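Local structure of macrodomain protein (5E3B) at residues A[43-55]-A[65-77]. The protein is a macrodomain hydrolase that probably removes ADP-ribose from modified thymidine in DNA, and whose disruption raises antibiotic production in Streptomyces coelicolor. Numbering follows the deposited sequence.
Sequences AHVCNDLGGWGKG and PQPEAAYRAWHRD. With EDO (1,2-ethanediol), chain D.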
loop_
_atom_site.group_PDB
_atom_site.type_symbol
_atom_site.label_atom_id
_atom_site.label_comp_id
_atom_site.label_asym_id
_atom_site.label_seq_id
_atom_site.Cartn_x
_atom_site.Cartn_y
_atom_site.Cartn_z
ATOM N N ALA A 43 -1.516 -0.202 3.161
ATOM C CA ALA A 43 -1.193 -0.298 1.755
ATOM C C ALA A 43 -0.101 0.667 1.435
ATOM O O ALA A 43 -0.131 1.840 1.897
ATOM C CB ALA A 43 -2.412 0.081 0.905
ATOM N N HIS A 44 0.889 0.198 0.669
ATOM C CA HIS A 44 2.027 1.027 0.345
ATOM C C HIS A 44 2.589 0.653 -1.011
ATOM O O HIS A 44 2.395 -0.438 -1.533
ATOM C CB HIS A 44 3.050 0.955 1.491
ATOM C CG HIS A 44 3.720 -0.397 1.576
ATOM N ND1 HIS A 44 5.068 -0.590 1.364
ATOM C CD2 HIS A 44 3.201 -1.631 1.787
ATOM C CE1 HIS A 44 5.361 -1.868 1.423
ATOM N NE2 HIS A 44 4.254 -2.531 1.656
ATOM N N VAL A 45 3.341 1.602 -1.571
ATOM C CA VAL A 45 3.893 1.479 -2.894
ATOM C C VAL A 45 5.278 0.808 -2.949
ATOM O O VAL A 45 6.245 1.378 -2.423
ATOM C CB VAL A 45 3.970 2.814 -3.653
ATOM C CG1 VAL A 45 4.467 2.560 -5.029
ATOM C CG2 VAL A 45 2.557 3.394 -3.722
ATOM N N CYS A 46 5.376 -0.295 -3.646
ATOM C CA CYS A 46 6.661 -0.954 -3.905
ATOM C C CYS A 46 7.066 -0.779 -5.343
ATOM O O CYS A 46 6.239 -0.510 -6.241
ATOM C CB CYS A 46 6.507 -2.436 -3.567
ATOM S SG CYS A 46 6.063 -2.812 -1.850
ATOM N N ASN A 47 8.347 -0.990 -5.594
ATOM C CA ASN A 47 8.860 -1.001 -6.992
ATOM C C ASN A 47 8.806 -2.358 -7.638
ATOM O O ASN A 47 8.586 -3.417 -7.008
ATOM C CB ASN A 47 10.267 -0.399 -7.033
ATOM C CG ASN A 47 11.261 -1.239 -6.287
ATOM O OD1 ASN A 47 11.673 -2.312 -6.760
ATOM N ND2 ASN A 47 11.619 -0.784 -5.114
ATOM N N ASP A 48 8.936 -2.338 -8.959
ATOM C CA ASP A 48 8.878 -3.569 -9.728
ATOM C C ASP A 48 10.213 -4.225 -9.976
ATOM O O ASP A 48 10.329 -5.141 -10.809
ATOM C CB ASP A 48 8.182 -3.305 -11.086
ATOM C CG ASP A 48 8.909 -2.276 -11.950
ATOM O OD1 ASP A 48 9.910 -1.663 -11.533
ATOM O OD2 ASP A 48 8.382 -2.040 -13.090
ATOM N N LEU A 49 11.207 -3.814 -9.229
ATOM C CA LEU A 49 12.566 -4.351 -9.404
ATOM C C LEU A 49 13.077 -5.203 -8.248
ATOM O O LEU A 49 14.208 -5.709 -8.295
ATOM C CB LEU A 49 13.564 -3.193 -9.649
ATOM C CG LEU A 49 13.509 -2.488 -11.002
ATOM C CD1 LEU A 49 14.531 -1.381 -10.938
ATOM C CD2 LEU A 49 13.826 -3.478 -12.123
ATOM N N GLY A 50 12.263 -5.436 -7.215
ATOM C CA GLY A 50 12.659 -6.233 -6.135
ATOM C C GLY A 50 13.475 -5.548 -5.044
ATOM O O GLY A 50 14.079 -6.187 -4.206
ATOM N N GLY A 51 13.475 -4.223 -5.061
ATOM C CA GLY A 51 14.178 -3.455 -4.075
ATOM C C GLY A 51 13.328 -3.174 -2.851
ATOM O O GLY A 51 12.204 -2.685 -2.960
ATOM N N TRP A 52 13.843 -3.489 -1.681
ATOM C CA TRP A 52 13.192 -3.242 -0.415
ATOM C C TRP A 52 14.242 -2.827 0.597
ATOM O O TRP A 52 14.827 -3.626 1.340
ATOM C CB TRP A 52 12.402 -4.487 0.010
ATOM C CG TRP A 52 11.599 -4.510 1.297
ATOM C CD1 TRP A 52 12.044 -4.277 2.580
ATOM C CD2 TRP A 52 10.174 -4.629 1.396
ATOM N NE1 TRP A 52 10.986 -4.297 3.455
ATOM C CE2 TRP A 52 9.818 -4.519 2.774
ATOM C CE3 TRP A 52 9.164 -4.837 0.462
ATOM C CZ2 TRP A 52 8.508 -4.679 3.263
ATOM C CZ3 TRP A 52 7.854 -4.919 0.950
ATOM C CH2 TRP A 52 7.529 -4.894 2.308
ATOM N N GLY A 53 14.492 -1.523 0.596
ATOM C CA GLY A 53 15.712 -1.052 1.283
ATOM C C GLY A 53 15.727 0.380 1.757
ATOM O O GLY A 53 16.674 0.705 2.441
ATOM N N LYS A 54 14.707 1.187 1.478
ATOM C CA LYS A 54 14.682 2.562 1.914
ATOM C C LYS A 54 13.212 2.995 2.043
ATOM O O LYS A 54 12.411 2.721 1.143
ATOM C CB LYS A 54 15.422 3.424 0.879
ATOM C CG LYS A 54 15.645 4.885 1.358
ATOM C CD LYS A 54 16.625 5.667 0.479
ATOM N N GLY A 55 12.965 3.749 3.071
ATOM C CA GLY A 55 11.684 4.373 3.248
ATOM C C GLY A 55 10.699 3.530 3.956
ATOM O O GLY A 55 11.038 2.844 4.937
ATOM N N PRO A 65 8.292 -9.351 9.904
ATOM C CA PRO A 65 9.175 -9.869 8.881
ATOM C C PRO A 65 8.431 -10.377 7.572
ATOM O O PRO A 65 9.033 -10.442 6.491
ATOM C CB PRO A 65 9.811 -11.078 9.657
ATOM C CG PRO A 65 8.728 -11.518 10.541
ATOM C CD PRO A 65 8.108 -10.299 11.046
ATOM N N GLN A 66 7.170 -10.698 7.733
ATOM C CA GLN A 66 6.405 -11.374 6.662
ATOM C C GLN A 66 6.294 -10.563 5.358
ATOM O O GLN A 66 6.434 -11.119 4.267
ATOM C CB GLN A 66 5.068 -11.914 7.047
ATOM C CG GLN A 66 5.121 -13.016 8.088
ATOM C CD GLN A 66 5.120 -12.438 9.515
ATOM O OE1 GLN A 66 5.205 -11.248 9.730
ATOM N NE2 GLN A 66 5.120 -13.352 10.518
ATOM N N PRO A 67 5.940 -9.258 5.423
ATOM C CA PRO A 67 5.776 -8.550 4.171
ATOM C C PRO A 67 6.993 -8.495 3.273
ATOM O O PRO A 67 6.900 -8.721 2.069
ATOM C CB PRO A 67 5.274 -7.163 4.611
ATOM C CG PRO A 67 4.644 -7.417 5.906
ATOM C CD PRO A 67 5.533 -8.444 6.563
ATOM N N GLU A 68 8.159 -8.212 3.866
ATOM C CA GLU A 68 9.366 -8.221 3.121
ATOM C C GLU A 68 9.724 -9.639 2.511
ATOM O O GLU A 68 10.051 -9.730 1.350
ATOM C CB GLU A 68 10.549 -7.684 3.965
ATOM C CG GLU A 68 11.884 -7.726 3.257
ATOM C CD GLU A 68 13.092 -7.230 4.039
ATOM O OE1 GLU A 68 12.959 -6.762 5.197
ATOM O OE2 GLU A 68 14.215 -7.350 3.480
ATOM N N ALA A 69 9.616 -10.657 3.335
ATOM C CA ALA A 69 9.850 -12.017 2.846
ATOM C C ALA A 69 8.944 -12.354 1.714
ATOM O O ALA A 69 9.443 -12.871 0.657
ATOM C CB ALA A 69 9.656 -12.992 3.981
ATOM N N ALA A 70 7.680 -12.017 1.874
ATOM C CA ALA A 70 6.652 -12.282 0.800
ATOM C C ALA A 70 7.026 -11.575 -0.479
ATOM O O ALA A 70 6.910 -12.121 -1.622
ATOM C CB ALA A 70 5.281 -11.915 1.292
ATOM N N TYR A 71 7.382 -10.282 -0.387
ATOM C CA TYR A 71 7.677 -9.484 -1.548
ATOM C C TYR A 71 8.864 -10.019 -2.284
ATOM O O TYR A 71 8.884 -10.062 -3.508
ATOM C CB TYR A 71 7.940 -8.027 -1.109
ATOM C CG TYR A 71 8.502 -7.135 -2.191
ATOM C CD1 TYR A 71 7.675 -6.503 -3.162
ATOM C CD2 TYR A 71 9.848 -6.864 -2.294
ATOM C CE1 TYR A 71 8.184 -5.708 -4.165
ATOM C CE2 TYR A 71 10.357 -6.051 -3.231
ATOM C CZ TYR A 71 9.550 -5.441 -4.209
ATOM O OH TYR A 71 10.099 -4.612 -5.134
ATOM N N ARG A 72 9.937 -10.317 -1.551
ATOM C CA ARG A 72 11.192 -10.799 -2.225
ATOM C C ARG A 72 10.893 -12.112 -2.922
ATOM O O ARG A 72 11.400 -12.300 -4.042
ATOM C CB ARG A 72 12.309 -10.901 -1.197
ATOM C CG ARG A 72 12.763 -9.583 -0.620
ATOM C CD ARG A 72 14.100 -9.729 0.024
ATOM N NE ARG A 72 14.519 -8.515 0.743
ATOM C CZ ARG A 72 15.132 -7.466 0.194
ATOM N NH1 ARG A 72 15.272 -7.320 -1.074
ATOM N NH2 ARG A 72 15.409 -6.466 1.015
ATOM N N ALA A 73 10.109 -12.987 -2.301
ATOM C CA ALA A 73 9.780 -14.295 -2.915
ATOM C C ALA A 73 8.928 -14.094 -4.144
ATOM O O ALA A 73 9.153 -14.689 -5.212
ATOM C CB ALA A 73 9.090 -15.155 -1.937
ATOM N N TRP A 74 7.934 -13.206 -4.057
ATOM C CA TRP A 74 7.074 -12.834 -5.176
ATOM C C TRP A 74 7.871 -12.347 -6.358
ATOM O O TRP A 74 7.738 -12.845 -7.459
ATOM C CB TRP A 74 6.000 -11.899 -4.657
ATOM C CG TRP A 74 4.846 -11.506 -5.549
ATOM C CD1 TRP A 74 4.181 -12.299 -6.442
ATOM C CD2 TRP A 74 4.175 -10.251 -5.517
ATOM N NE1 TRP A 74 3.108 -11.578 -6.999
ATOM C CE2 TRP A 74 3.103 -10.315 -6.484
ATOM C CE3 TRP A 74 4.390 -9.050 -4.819
ATOM C CZ2 TRP A 74 2.248 -9.246 -6.685
ATOM C CZ3 TRP A 74 3.548 -7.946 -5.051
ATOM C CH2 TRP A 74 2.477 -8.093 -5.997
ATOM N N HIS A 75 8.740 -11.389 -6.144
ATOM C CA HIS A 75 9.615 -10.901 -7.191
ATOM C C HIS A 75 10.568 -12.057 -7.728
ATOM O O HIS A 75 10.691 -12.191 -8.948
ATOM C CB HIS A 75 10.442 -9.775 -6.642
ATOM C CG HIS A 75 11.476 -9.325 -7.589
ATOM N ND1 HIS A 75 12.778 -9.807 -7.472
ATOM C CD2 HIS A 75 11.451 -8.561 -8.694
ATOM C CE1 HIS A 75 13.505 -9.305 -8.435
ATOM N NE2 HIS A 75 12.746 -8.573 -9.206
ATOM N N ARG A 76 11.155 -12.831 -6.819
ATOM C CA ARG A 76 12.131 -13.842 -7.255
ATOM C C ARG A 76 11.453 -14.835 -8.202
ATOM O O ARG A 76 12.034 -15.243 -9.224
ATOM C CB ARG A 76 12.696 -14.517 -6.042
ATOM C CG ARG A 76 13.686 -15.626 -6.312
ATOM C CD ARG A 76 14.271 -15.904 -4.913
ATOM N NE ARG A 76 13.326 -16.476 -3.903
ATOM C CZ ARG A 76 12.957 -16.002 -2.668
ATOM N NH1 ARG A 76 12.126 -16.785 -1.999
ATOM N NH2 ARG A 76 13.291 -14.797 -2.071
ATOM N N ASP A 77 10.209 -15.118 -7.956
ATOM C CA ASP A 77 9.453 -16.147 -8.681
ATOM C C ASP A 77 8.554 -15.585 -9.765
ATOM O O ASP A 77 7.612 -16.239 -10.221
ATOM C CB ASP A 77 8.635 -16.931 -7.659
ATOM C CG ASP A 77 9.511 -17.702 -6.611
ATOM O OD1 ASP A 77 10.734 -17.941 -6.843
ATOM O OD2 ASP A 77 8.991 -18.066 -5.524
HETATM C C1 EDO D . 13.811 0.497 -2.381
HETATM O O1 EDO D . 13.263 0.295 -1.091
HETATM C C2 EDO D . 15.286 0.855 -2.295
HETATM O O2 EDO D . 16.095 -0.202 -1.773
HETATM O O HOH W 1 14.551 -8.761 -3.552
#
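Tyr71 reaches from helix 66-76 into the loop that leaves strand 40-47, and each part of its side chain has a different partner. CB rests against Trp52 CZ3 at 3.7 Å. Its CG is held anti to the backbone N (chi1 170°), which directs the ring toward the loop. CD2 then packs on Trp52 CE3, the two ring planes being inclined at 42°, neither stacked nor perpendicular. Beyond CD2 on the same flank, CE2 lies against Gly50; on the other flank CE1 meets Cys46 CB, with the cysteine sulfur obliquely placed near the ring. At the tip, OH donates to Asn47 O at 2.7 Å; the hydroxyl stands above the carbonyl plane, not on a lone pair. Tyr71 OH in turn accepts a weak, bent bond from Gly50 N.

In this macrodomain the strand lies inside the mixed six-stranded sheet, and the contact joins its C-terminal end and the following glycine-rich loop to a flanking helix. Asn47 shapes that loop as an Asx turn: OD1 accepts in plane from both Leu49 N (2.9 Å) and Gly51 N, and ND2 returns a bond to Gly51 O. Within this turn, Gly50 sits over His75, its CA 3.6 Å from the imidazole centroid and 9° off the normal, a CH-pi contact over the face.

Toward the N-terminal end of the helix, about one turn before Tyr71, Glu68 lays its extended chain over one indole face of Trp52, CG standing 3.5 Å from the five-membered ring's centroid. Ser61 bonds both Trp52 NE1 and Glu68 OE1. Arg72 grips Glu68 OE2 side-on through NE and NH2, its guanidinium passing over Trp52 CB, and a water bridges Arg72 NH1 to Gly50 O.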